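Local coordinates for Dye-decolorizing peroxidase (Irpex lacteus, PDB 7D8M), which binds heme b and probably acts as a dye-decolorizing peroxidase, at residues 26-31 with 145-150. Numbering follows the deposited sequence.
Sequences KFVFFH and DAWTIV
In the four-stranded antiparallel sheet of the DyP alpha+beta barrel domain, inner strand 24-32 pairs with outermost strand 147-156, F30 facing I149 as a non-hydrogen-bonded pair and H31 facing T148 as a hydrogen-bonded one. The H31–T148 pair is closed both ways: H31 N reaches T148 O at 2.8 Å, and T148 N reaches H31 O at 3.0 Å. V150 N adds a bond to F29 O (2.8 Å). The side chains of F30 and W147 cross at about a right angle, while their six-membered rings meet obliquely, planes 40° apart. F30 CB touches W147 CE3 at 3.5 Å; F30 CG lies between its own backbone N and carbonyl carbon (chi1 59°), which brings the ring to the indole, CD2 3.7 Å from W147 CZ3. The F30 ring also meets those of F38 and F122. I149 CG1 sits over the rim of one indole face and meets V28 CG1 at 3.6 Å. Trimmed to an alanine, F30 would keep its CB but is likely to leave W147 CZ3, F38 and F122 with a gap where the phenyl ring lay. W147 and I149 rest on L139 and N140 of helix 129-143, which covers this side of the sheet, as in the ferredoxin-like fold of DyP-type peroxidases.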
ATOM      1  N   LYS A  26      -7.161   7.851  10.847  1.00 24.91           N
ATOM      2  CA  LYS A  26      -6.187   8.747  11.455  1.00 25.36           C
ATOM      3  C   LYS A  26      -4.910   7.971  11.758  1.00 26.28           C
ATOM      4  O   LYS A  26      -4.968   6.868  12.308  1.00 25.88           O
ATOM      5  CB  LYS A  26      -6.753   9.351  12.747  1.00 24.62           C
ATOM      6  CG  LYS A  26      -5.915  10.432  13.406  1.00 25.37           C
ATOM      7  CD  LYS A  26      -6.700  11.042  14.578  1.00 31.79           C
ATOM      8  CE  LYS A  26      -6.533  12.527  14.732  1.00 32.79           C
ATOM      9  NZ  LYS A  26      -6.679  13.349  13.526  1.00 34.19           N
ATOM     10  N   PHE A  27      -3.765   8.548  11.405  1.00 23.47           N
ATOM     11  CA  PHE A  27      -2.457   7.963  11.681  1.00 22.97           C
ATOM     12  C   PHE A  27      -1.775   8.812  12.739  1.00 25.77           C
ATOM     13  O   PHE A  27      -1.487   9.989  12.494  1.00 26.57           O
ATOM     14  CB  PHE A  27      -1.596   7.901  10.414  1.00 23.65           C
ATOM     15  CG  PHE A  27      -2.136   6.986   9.359  1.00 23.45           C
ATOM     16  CD1 PHE A  27      -3.117   7.426   8.479  1.00 27.31           C
ATOM     17  CD2 PHE A  27      -1.674   5.684   9.250  1.00 20.36           C
ATOM     18  CE1 PHE A  27      -3.621   6.585   7.498  1.00 23.14           C
ATOM     19  CE2 PHE A  27      -2.173   4.827   8.282  1.00 25.80           C
ATOM     20  CZ  PHE A  27      -3.150   5.277   7.402  1.00 26.33           C
ATOM     21  N   VAL A  28      -1.528   8.227  13.918  1.00 21.94           N
ATOM     22  CA  VAL A  28      -0.906   8.951  15.024  1.00 23.02           C
ATOM     23  C   VAL A  28       0.508   8.415  15.197  1.00 22.89           C
ATOM     24  O   VAL A  28       0.709   7.328  15.753  1.00 23.54           O
ATOM     25  CB  VAL A  28      -1.711   8.821  16.322  1.00 24.74           C
ATOM     26  CG1 VAL A  28      -1.047   9.636  17.435  1.00 24.19           C
ATOM     27  CG2 VAL A  28      -3.143   9.301  16.102  1.00 25.71           C
ATOM     28  N   PHE A  29       1.496   9.186  14.745  1.00 25.18           N
ATOM     29  CA  PHE A  29       2.897   8.799  14.863  1.00 24.41           C
ATOM     30  C   PHE A  29       3.478   9.420  16.129  1.00 24.17           C
ATOM     31  O   PHE A  29       3.252  10.601  16.415  1.00 26.62           O
ATOM     32  CB  PHE A  29       3.698   9.237  13.636  1.00 26.02           C
ATOM     33  CG  PHE A  29       3.204   8.626  12.322  1.00 24.45           C
ATOM     34  CD1 PHE A  29       3.660   7.386  11.898  1.00 21.85           C
ATOM     35  CD2 PHE A  29       2.278   9.292  11.539  1.00 24.93           C
ATOM     36  CE1 PHE A  29       3.204   6.820  10.695  1.00 24.86           C
ATOM     37  CE2 PHE A  29       1.827   8.744  10.337  1.00 26.09           C
ATOM     38  CZ  PHE A  29       2.290   7.507   9.918  1.00 24.67           C
ATOM     39  N   PHE A  30       4.224   8.629  16.886  1.00 22.80           N
ATOM     40  CA  PHE A  30       4.612   9.075  18.213  1.00 28.45           C
ATOM     41  C   PHE A  30       6.031   8.646  18.534  1.00 28.89           C
ATOM     42  O   PHE A  30       6.569   7.699  17.955  1.00 22.34           O
ATOM     43  CB  PHE A  30       3.658   8.527  19.286  1.00 23.15           C
ATOM     44  CG  PHE A  30       3.595   7.018  19.334  1.00 25.74           C
ATOM     45  CD1 PHE A  30       4.530   6.286  20.061  1.00 25.84           C
ATOM     46  CD2 PHE A  30       2.589   6.333  18.666  1.00 25.12           C
ATOM     47  CE1 PHE A  30       4.472   4.900  20.102  1.00 24.75           C
ATOM     48  CE2 PHE A  30       2.521   4.951  18.708  1.00 24.79           C
ATOM     49  CZ  PHE A  30       3.466   4.233  19.433  1.00 26.30           C
ATOM     50  N   HIS A  31       6.597   9.334  19.525  1.00 27.94           N
ATOM     51  CA  HIS A  31       7.876   9.014  20.136  1.00 26.38           C
ATOM     52  C   HIS A  31       7.625   8.651  21.591  1.00 32.31           C
ATOM     53  O   HIS A  31       6.725   9.208  22.229  1.00 25.25           O
ATOM     54  CB  HIS A  31       8.828  10.209  20.055  1.00 30.80           C
ATOM     55  CG  HIS A  31      10.150   9.979  20.717  1.00 34.06           C
ATOM     56  ND1 HIS A  31      11.180   9.305  20.099  1.00 30.32           N
ATOM     57  CD2 HIS A  31      10.614  10.340  21.938  1.00 32.55           C
ATOM     58  CE1 HIS A  31      12.218   9.249  20.916  1.00 34.94           C
ATOM     59  NE2 HIS A  31      11.904   9.877  22.033  1.00 30.41           N
ATOM     60  N   ASP A 145       2.647  12.776  29.504  1.00 34.93           N
ATOM     61  CA  ASP A 145       4.010  13.094  29.102  1.00 36.70           C
ATOM     62  C   ASP A 145       4.816  11.868  28.692  1.00 32.34           C
ATOM     63  O   ASP A 145       5.963  12.023  28.269  1.00 30.42           O
ATOM     64  CB  ASP A 145       4.733  13.822  30.237  1.00 42.50           C
ATOM     65  CG  ASP A 145       4.144  15.190  30.514  1.00 53.65           C
ATOM     66  OD1 ASP A 145       2.904  15.329  30.432  1.00 58.53           O
ATOM     67  OD2 ASP A 145       4.917  16.128  30.814  1.00 61.21           O
ATOM     68  N   ALA A 146       4.254  10.663  28.800  1.00 30.32           N
ATOM     69  CA  ALA A 146       5.006   9.460  28.466  1.00 29.00           C
ATOM     70  C   ALA A 146       5.258   9.326  26.964  1.00 30.54           C
ATOM     71  O   ALA A 146       6.114   8.531  26.558  1.00 29.90           O
ATOM     72  CB  ALA A 146       4.273   8.229  28.992  1.00 29.42           C
ATOM     73  N   TRP A 147       4.549  10.084  26.133  1.00 29.31           N
ATOM     74  CA  TRP A 147       4.808  10.069  24.697  1.00 30.59           C
ATOM     75  C   TRP A 147       4.721  11.482  24.144  1.00 29.64           C
ATOM     76  O   TRP A 147       4.294  12.419  24.820  1.00 30.24           O
ATOM     77  CB  TRP A 147       3.829   9.137  23.966  1.00 26.98           C
ATOM     78  CG  TRP A 147       2.442   9.707  23.723  1.00 27.96           C
ATOM     79  CD1 TRP A 147       1.866  10.796  24.331  1.00 27.43           C
ATOM     80  CD2 TRP A 147       1.463   9.199  22.810  1.00 31.57           C
ATOM     81  NE1 TRP A 147       0.601  11.001  23.835  1.00 28.44           N
ATOM     82  CE2 TRP A 147       0.327  10.032  22.904  1.00 31.50           C
ATOM     83  CE3 TRP A 147       1.444   8.130  21.904  1.00 29.48           C
ATOM     84  CZ2 TRP A 147      -0.815   9.823  22.132  1.00 29.12           C
ATOM     85  CZ3 TRP A 147       0.303   7.920  21.146  1.00 28.37           C
ATOM     86  CH2 TRP A 147      -0.807   8.762  21.259  1.00 28.40           C
ATOM     87  N   THR A 148       5.120  11.625  22.886  1.00 29.89           N
ATOM     88  CA  THR A 148       4.889  12.833  22.114  1.00 29.65           C
ATOM     89  C   THR A 148       4.335  12.409  20.763  1.00 31.02           C
ATOM     90  O   THR A 148       4.900  11.523  20.118  1.00 27.25           O
ATOM     91  CB  THR A 148       6.184  13.636  21.919  1.00 35.41           C
ATOM     92  OG1 THR A 148       6.722  13.991  23.198  1.00 34.49           O
ATOM     93  CG2 THR A 148       5.920  14.906  21.112  1.00 27.26           C
ATOM     94  N   ILE A 149       3.219  12.998  20.356  1.00 30.09           N
ATOM     95  CA  ILE A 149       2.753  12.813  18.989  1.00 31.05           C
ATOM     96  C   ILE A 149       3.614  13.693  18.098  1.00 29.66           C
ATOM     97  O   ILE A 149       3.656  14.915  18.275  1.00 31.44           O
ATOM     98  CB  ILE A 149       1.264  13.153  18.845  1.00 29.14           C
ATOM     99  CG1 ILE A 149       0.425  12.104  19.574  1.00 32.56           C
ATOM    100  CG2 ILE A 149       0.884  13.243  17.342  1.00 25.48           C
ATOM    101  CD1 ILE A 149      -1.032  12.504  19.798  1.00 31.86           C
ATOM    102  N   VAL A 150       4.338  13.071  17.173  1.00 27.26           N
ATOM    103  CA  VAL A 150       5.232  13.811  16.293  1.00 30.13           C
ATOM    104  C   VAL A 150       4.610  14.083  14.927  1.00 31.08           C
ATOM    105  O   VAL A 150       5.111  14.950  14.197  1.00 31.57           O
ATOM    106  CB  VAL A 150       6.580  13.075  16.138  1.00 27.36           C
ATOM    107  CG1 VAL A 150       7.223  12.853  17.522  1.00 28.82           C
ATOM    108  CG2 VAL A 150       6.378  11.751  15.452  1.00 25.61           C
TER